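Prolyl endopeptidase (PDB 2BKL) probably hydrolyses oligopeptides on the carboxyl side of proline, and to a lesser degree alanine, as a serine protease of the prolyl oligopeptidase family. Local coordinates at residues M611-D616 and A647-G652; L527-G532 and G551-A556. One frame throughout, in Å; residues are numbered along the deposited sequence.

Both contacts belong to the alpha/beta-hydrolase domain, whose central sheet places strands 527-532, 552-556, 607-613 and 641-646 side by side. Contact 2 joins the first two of these strands within the sheet. Contact 1 lies where the third and fourth strands give way to the loops carrying Asp616 and His651. Their centres are about 18 Å apart, yet they touch through Met611: its N lies 2.8 Å from Cys555 O, a probable hydrogen bond, and its O packs 3.8 Å from Ala556 CB. Strand 527-532 runs into Ser533, the probable nucleophile, while the side chain of His651 is about 4 Å from the bound N-benzyloxycarbonyl-Ala-Pro.

Contact 1. Residues M611-D616 and A647-G652; sequences MAADHD and ANAGHG
His651 and Asp616 meet through a short, nearly straight hydrogen bond: ND1 donates to Asp616 OD2 at 2.7 Å, with 172° at the hydrogen. The carboxylate reaches the edge of the imidazole, and OD2 lies close to the ring plane although the two planes are turned 56° apart. Both side chains point the same way, each with CG anti to its own backbone N (chi1 -171° for His651), which brings the flat groups alongside. The other carboxylate oxygen, OD1, accepts from the backbone N-H groups of Arg618 and Val619, so the aspartate is fixed in rotation. His651 also touches Ser533, and the three residues fit the Ser-His-Asp triad of an alpha/beta hydrolase, with histidine and acid on loops that follow neighbouring strands.

Asp614 anchors these loops farther back. Its OD1 accepts from Ala649 N at 3.0 Å and its OD2 from Asn648 N at 2.9 Å, both on the syn side but out of the carboxylate plane; a short acid suits this two-pronged grip on consecutive backbone N-H groups. The ring of His615 adds a weak bond from ND1 to Asp614 OD1, while its backbone N donates to Ala649 O at 2.8 Å. Ala613 is small enough for the loop to pass close: its CB lies 3.4 Å from Gly650 O and 3.9 Å from Ala649 CB.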
loop_
_atom_site.group_PDB
_atom_site.type_symbol
_atom_site.label_atom_id
_atom_site.label_comp_id
_atom_site.label_asym_id
_atom_site.label_seq_id
_atom_site.Cartn_x
_atom_site.Cartn_y
_atom_site.Cartn_z
ATOM N N MET A 611 3.059 13.809 -9.655
ATOM C CA MET A 611 2.803 12.611 -10.444
ATOM C C MET A 611 1.394 12.123 -10.184
ATOM O O MET A 611 1.103 11.397 -9.220
ATOM C CB MET A 611 3.812 11.522 -10.174
ATOM C CG MET A 611 5.193 12.044 -10.228
ATOM S SD MET A 611 6.600 10.999 -10.596
ATOM C CE MET A 611 6.115 10.098 -12.116
ATOM N N ALA A 612 0.507 12.506 -11.080
ATOM C CA ALA A 612 -0.919 12.220 -10.949
ATOM C C ALA A 612 -1.327 11.090 -11.881
ATOM O O ALA A 612 -0.575 10.655 -12.749
ATOM C CB ALA A 612 -1.709 13.461 -11.249
ATOM N N ALA A 613 -2.520 10.572 -11.623
ATOM C CA ALA A 613 -3.110 9.456 -12.355
ATOM C C ALA A 613 -4.529 9.833 -12.733
ATOM O O ALA A 613 -5.308 10.267 -11.874
ATOM C CB ALA A 613 -3.116 8.220 -11.504
ATOM N N ASP A 614 -4.884 9.618 -13.992
ATOM C CA ASP A 614 -6.176 10.067 -14.518
ATOM C C ASP A 614 -7.404 9.306 -14.032
ATOM O O ASP A 614 -8.513 9.825 -14.139
ATOM C CB ASP A 614 -6.181 10.163 -16.054
ATOM C CG ASP A 614 -6.111 8.832 -16.762
ATOM O OD1 ASP A 614 -6.008 7.779 -16.092
ATOM O OD2 ASP A 614 -6.149 8.781 -18.018
ATOM N N HIS A 615 -7.220 8.097 -13.510
ATOM C CA HIS A 615 -8.350 7.273 -13.086
ATOM C C HIS A 615 -8.209 6.844 -11.634
ATOM O O HIS A 615 -8.673 5.783 -11.243
ATOM C CB HIS A 615 -8.481 6.031 -13.970
ATOM C CG HIS A 615 -9.284 6.249 -15.203
ATOM N ND1 HIS A 615 -8.710 6.558 -16.414
ATOM C CD2 HIS A 615 -10.618 6.190 -15.415
ATOM C CE1 HIS A 615 -9.656 6.679 -17.328
ATOM N NE2 HIS A 615 -10.824 6.462 -16.750
ATOM N N ASP A 616 -7.625 7.700 -10.817
ATOM C CA ASP A 616 -7.531 7.425 -9.379
ATOM C C ASP A 616 -8.894 7.613 -8.719
ATOM O O ASP A 616 -9.347 8.729 -8.461
ATOM C CB ASP A 616 -6.463 8.308 -8.743
ATOM C CG ASP A 616 -6.102 7.887 -7.340
ATOM O OD1 ASP A 616 -6.886 7.123 -6.695
ATOM O OD2 ASP A 616 -5.027 8.282 -6.833
ATOM N N ALA A 647 -1.798 8.426 -18.055
ATOM C CA ALA A 647 -2.999 7.981 -18.716
ATOM C C ALA A 647 -3.369 6.547 -18.328
ATOM O O ALA A 647 -2.498 5.733 -18.050
ATOM C CB ALA A 647 -2.834 8.087 -20.220
ATOM N N ASN A 648 -4.662 6.280 -18.297
ATOM C CA ASN A 648 -5.215 4.964 -18.008
ATOM C C ASN A 648 -4.638 4.361 -16.756
ATOM O O ASN A 648 -4.201 3.226 -16.740
ATOM C CB ASN A 648 -5.021 4.060 -19.219
ATOM C CG ASN A 648 -5.658 4.648 -20.457
ATOM O OD1 ASN A 648 -6.855 4.887 -20.485
ATOM N ND2 ASN A 648 -4.853 4.943 -21.437
ATOM N N ALA A 649 -4.660 5.148 -15.694
ATOM C CA ALA A 649 -3.963 4.791 -14.484
ATOM C C ALA A 649 -4.828 4.984 -13.254
ATOM O O ALA A 649 -5.432 6.035 -13.061
ATOM C CB ALA A 649 -2.696 5.618 -14.356
ATOM N N GLY A 650 -4.860 3.954 -12.417
ATOM C CA GLY A 650 -5.418 4.037 -11.083
ATOM C C GLY A 650 -4.399 4.530 -10.077
ATOM O O GLY A 650 -3.310 5.003 -10.438
ATOM N N HIS A 651 -4.774 4.397 -8.813
ATOM C CA HIS A 651 -3.995 4.887 -7.685
ATOM C C HIS A 651 -2.582 4.341 -7.679
ATOM O O HIS A 651 -1.632 5.043 -7.302
ATOM C CB HIS A 651 -4.680 4.537 -6.372
ATOM C CG HIS A 651 -4.055 5.201 -5.195
ATOM N ND1 HIS A 651 -4.047 6.567 -5.050
ATOM C CD2 HIS A 651 -3.359 4.701 -4.146
ATOM C CE1 HIS A 651 -3.372 6.888 -3.958
ATOM N NE2 HIS A 651 -2.968 5.774 -3.374
ATOM N N GLY A 652 -2.416 3.109 -8.135
ATOM C CA GLY A 652 -1.098 2.511 -8.196
ATOM C C GLY A 652 -0.471 2.483 -9.580
ATOM O O GLY A 652 0.446 1.706 -9.801
#

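Contact 2. Residues L527-G532 and G551-A556; sequences LAIYGG and GAVVCA
Val554 N donates to Ile529 O at 2.8 Å and Ala556 N to Gly531 O at 3.0 Å, both almost straight. Ile529 N and Gly531 N donate back to Ala552 O and Val554 O, as in regular parallel pairing. At the start, Leu527 O accepts from both Gly551 N and Ala552 N. The two short strand segments run in nearly the same direction, 11° apart. Helix 534-545 links the strands in a beta-alpha-beta unit, and Gly531 opens the probable nucleophile elbow, the Gly-x-Ser-x-Gly turn of alpha/beta hydrolases.

On the side facing helix 534-545, Ile529 CG1 lies 3.8 Å from Val553 CG2, the branched chains side by side, and both residues reach Val539. Toward helix 657-674, Tyr530 CD2 meets Val554 CG1 at 3.4 Å. With CG anti to the backbone N (chi1 178°), the ring extends along the neighbouring strand and brings OH within 3.5 Å of Ala556 CB, where a small residue suits the close approach. Replacing Tyr530 by an alanine removes the ring and would probably leave a gap beside Val554 and Ala556. Gly532 suits its place, since a CB there would come tight against that of Ala556.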
loop_
_atom_site.group_PDB
_atom_site.type_symbol
_atom_site.label_atom_id
_atom_site.label_comp_id
_atom_site.label_asym_id
_atom_site.label_seq_id
_atom_site.Cartn_x
_atom_site.Cartn_y
_atom_site.Cartn_z
ATOM N N LEU A 527 19.156 17.831 -2.307
ATOM C CA LEU A 527 18.250 16.904 -1.639
ATOM C C LEU A 527 16.858 16.962 -2.230
ATOM O O LEU A 527 16.247 18.018 -2.281
ATOM C CB LEU A 527 18.182 17.230 -0.138
ATOM C CG LEU A 527 17.213 16.397 0.718
ATOM C CD1 LEU A 527 17.600 14.943 0.691
ATOM C CD2 LEU A 527 17.130 16.920 2.135
ATOM N N ALA A 528 16.357 15.807 -2.617
ATOM C CA ALA A 528 14.963 15.650 -3.066
ATOM C C ALA A 528 14.198 14.766 -2.084
ATOM O O ALA A 528 14.755 13.855 -1.461
ATOM C CB ALA A 528 14.929 15.037 -4.447
ATOM N N ILE A 529 12.902 15.028 -1.975
ATOM C CA ILE A 529 11.985 14.177 -1.234
ATOM C C ILE A 529 10.912 13.638 -2.134
ATOM O O ILE A 529 10.483 14.292 -3.084
ATOM C CB ILE A 529 11.386 14.896 -0.026
ATOM C CG1 ILE A 529 10.706 16.227 -0.385
ATOM C CG2 ILE A 529 12.448 15.067 1.052
ATOM C CD1 ILE A 529 9.977 16.870 0.753
ATOM N N TYR A 530 10.477 12.421 -1.832
ATOM C CA TYR A 530 9.460 11.701 -2.589
ATOM C C TYR A 530 8.462 11.082 -1.624
ATOM O O TYR A 530 8.847 10.481 -0.625
ATOM C CB TYR A 530 10.049 10.559 -3.468
ATOM C CG TYR A 530 8.962 9.771 -4.229
ATOM C CD1 TYR A 530 8.176 8.803 -3.578
ATOM C CD2 TYR A 530 8.649 10.042 -5.527
ATOM C CE1 TYR A 530 7.159 8.124 -4.236
ATOM C CE2 TYR A 530 7.648 9.338 -6.200
ATOM C CZ TYR A 530 6.901 8.412 -5.546
ATOM O OH TYR A 530 5.903 7.731 -6.245
ATOM N N GLY A 531 7.183 11.205 -1.963
ATOM C CA GLY A 531 6.163 10.440 -1.287
ATOM C C GLY A 531 4.930 10.320 -2.135
ATOM O O GLY A 531 4.674 11.182 -2.952
ATOM N N GLY A 532 4.153 9.273 -1.895
ATOM C CA GLY A 532 2.864 9.110 -2.578
ATOM C C GLY A 532 1.656 8.882 -1.652
ATOM O O GLY A 532 1.869 8.176 -0.634
ATOM N N GLY A 551 15.675 20.706 -2.063
ATOM C CA GLY A 551 15.929 21.180 -3.406
ATOM C C GLY A 551 14.835 20.814 -4.403
ATOM O O GLY A 551 14.566 21.567 -5.364
ATOM N N ALA A 552 14.201 19.668 -4.188
ATOM C CA ALA A 552 13.150 19.202 -5.089
ATOM C C ALA A 552 12.181 18.294 -4.353
ATOM O O ALA A 552 12.529 17.668 -3.332
ATOM C CB ALA A 552 13.753 18.508 -6.273
ATOM N N VAL A 553 10.969 18.218 -4.889
ATOM C CA VAL A 553 9.888 17.423 -4.309
ATOM C C VAL A 553 9.210 16.682 -5.438
ATOM O O VAL A 553 8.837 17.294 -6.464
ATOM C CB VAL A 553 8.863 18.323 -3.633
ATOM C CG1 VAL A 553 7.634 17.560 -3.144
ATOM C CG2 VAL A 553 9.470 19.128 -2.495
ATOM N N VAL A 554 9.027 15.391 -5.259
ATOM C CA VAL A 554 8.217 14.554 -6.137
ATOM C C VAL A 554 7.024 14.078 -5.309
ATOM O O VAL A 554 7.201 13.401 -4.295
ATOM C CB VAL A 554 8.996 13.360 -6.718
ATOM C CG1 VAL A 554 8.103 12.592 -7.702
ATOM C CG2 VAL A 554 10.274 13.830 -7.411
ATOM N N CYS A 555 5.812 14.424 -5.762
ATOM C CA CYS A 555 4.593 14.264 -4.946
ATOM C C CYS A 555 3.635 13.467 -5.799
ATOM O O CYS A 555 3.161 13.962 -6.821
ATOM C CB CYS A 555 4.050 15.653 -4.589
ATOM S SG CYS A 555 2.529 15.666 -3.658
ATOM N N ALA A 556 3.352 12.228 -5.427
ATOM C CA ALA A 556 2.520 11.315 -6.211
ATOM C C ALA A 556 1.154 11.111 -5.597
ATOM O O ALA A 556 0.997 11.001 -4.370
ATOM C CB ALA A 556 3.206 9.955 -6.379
#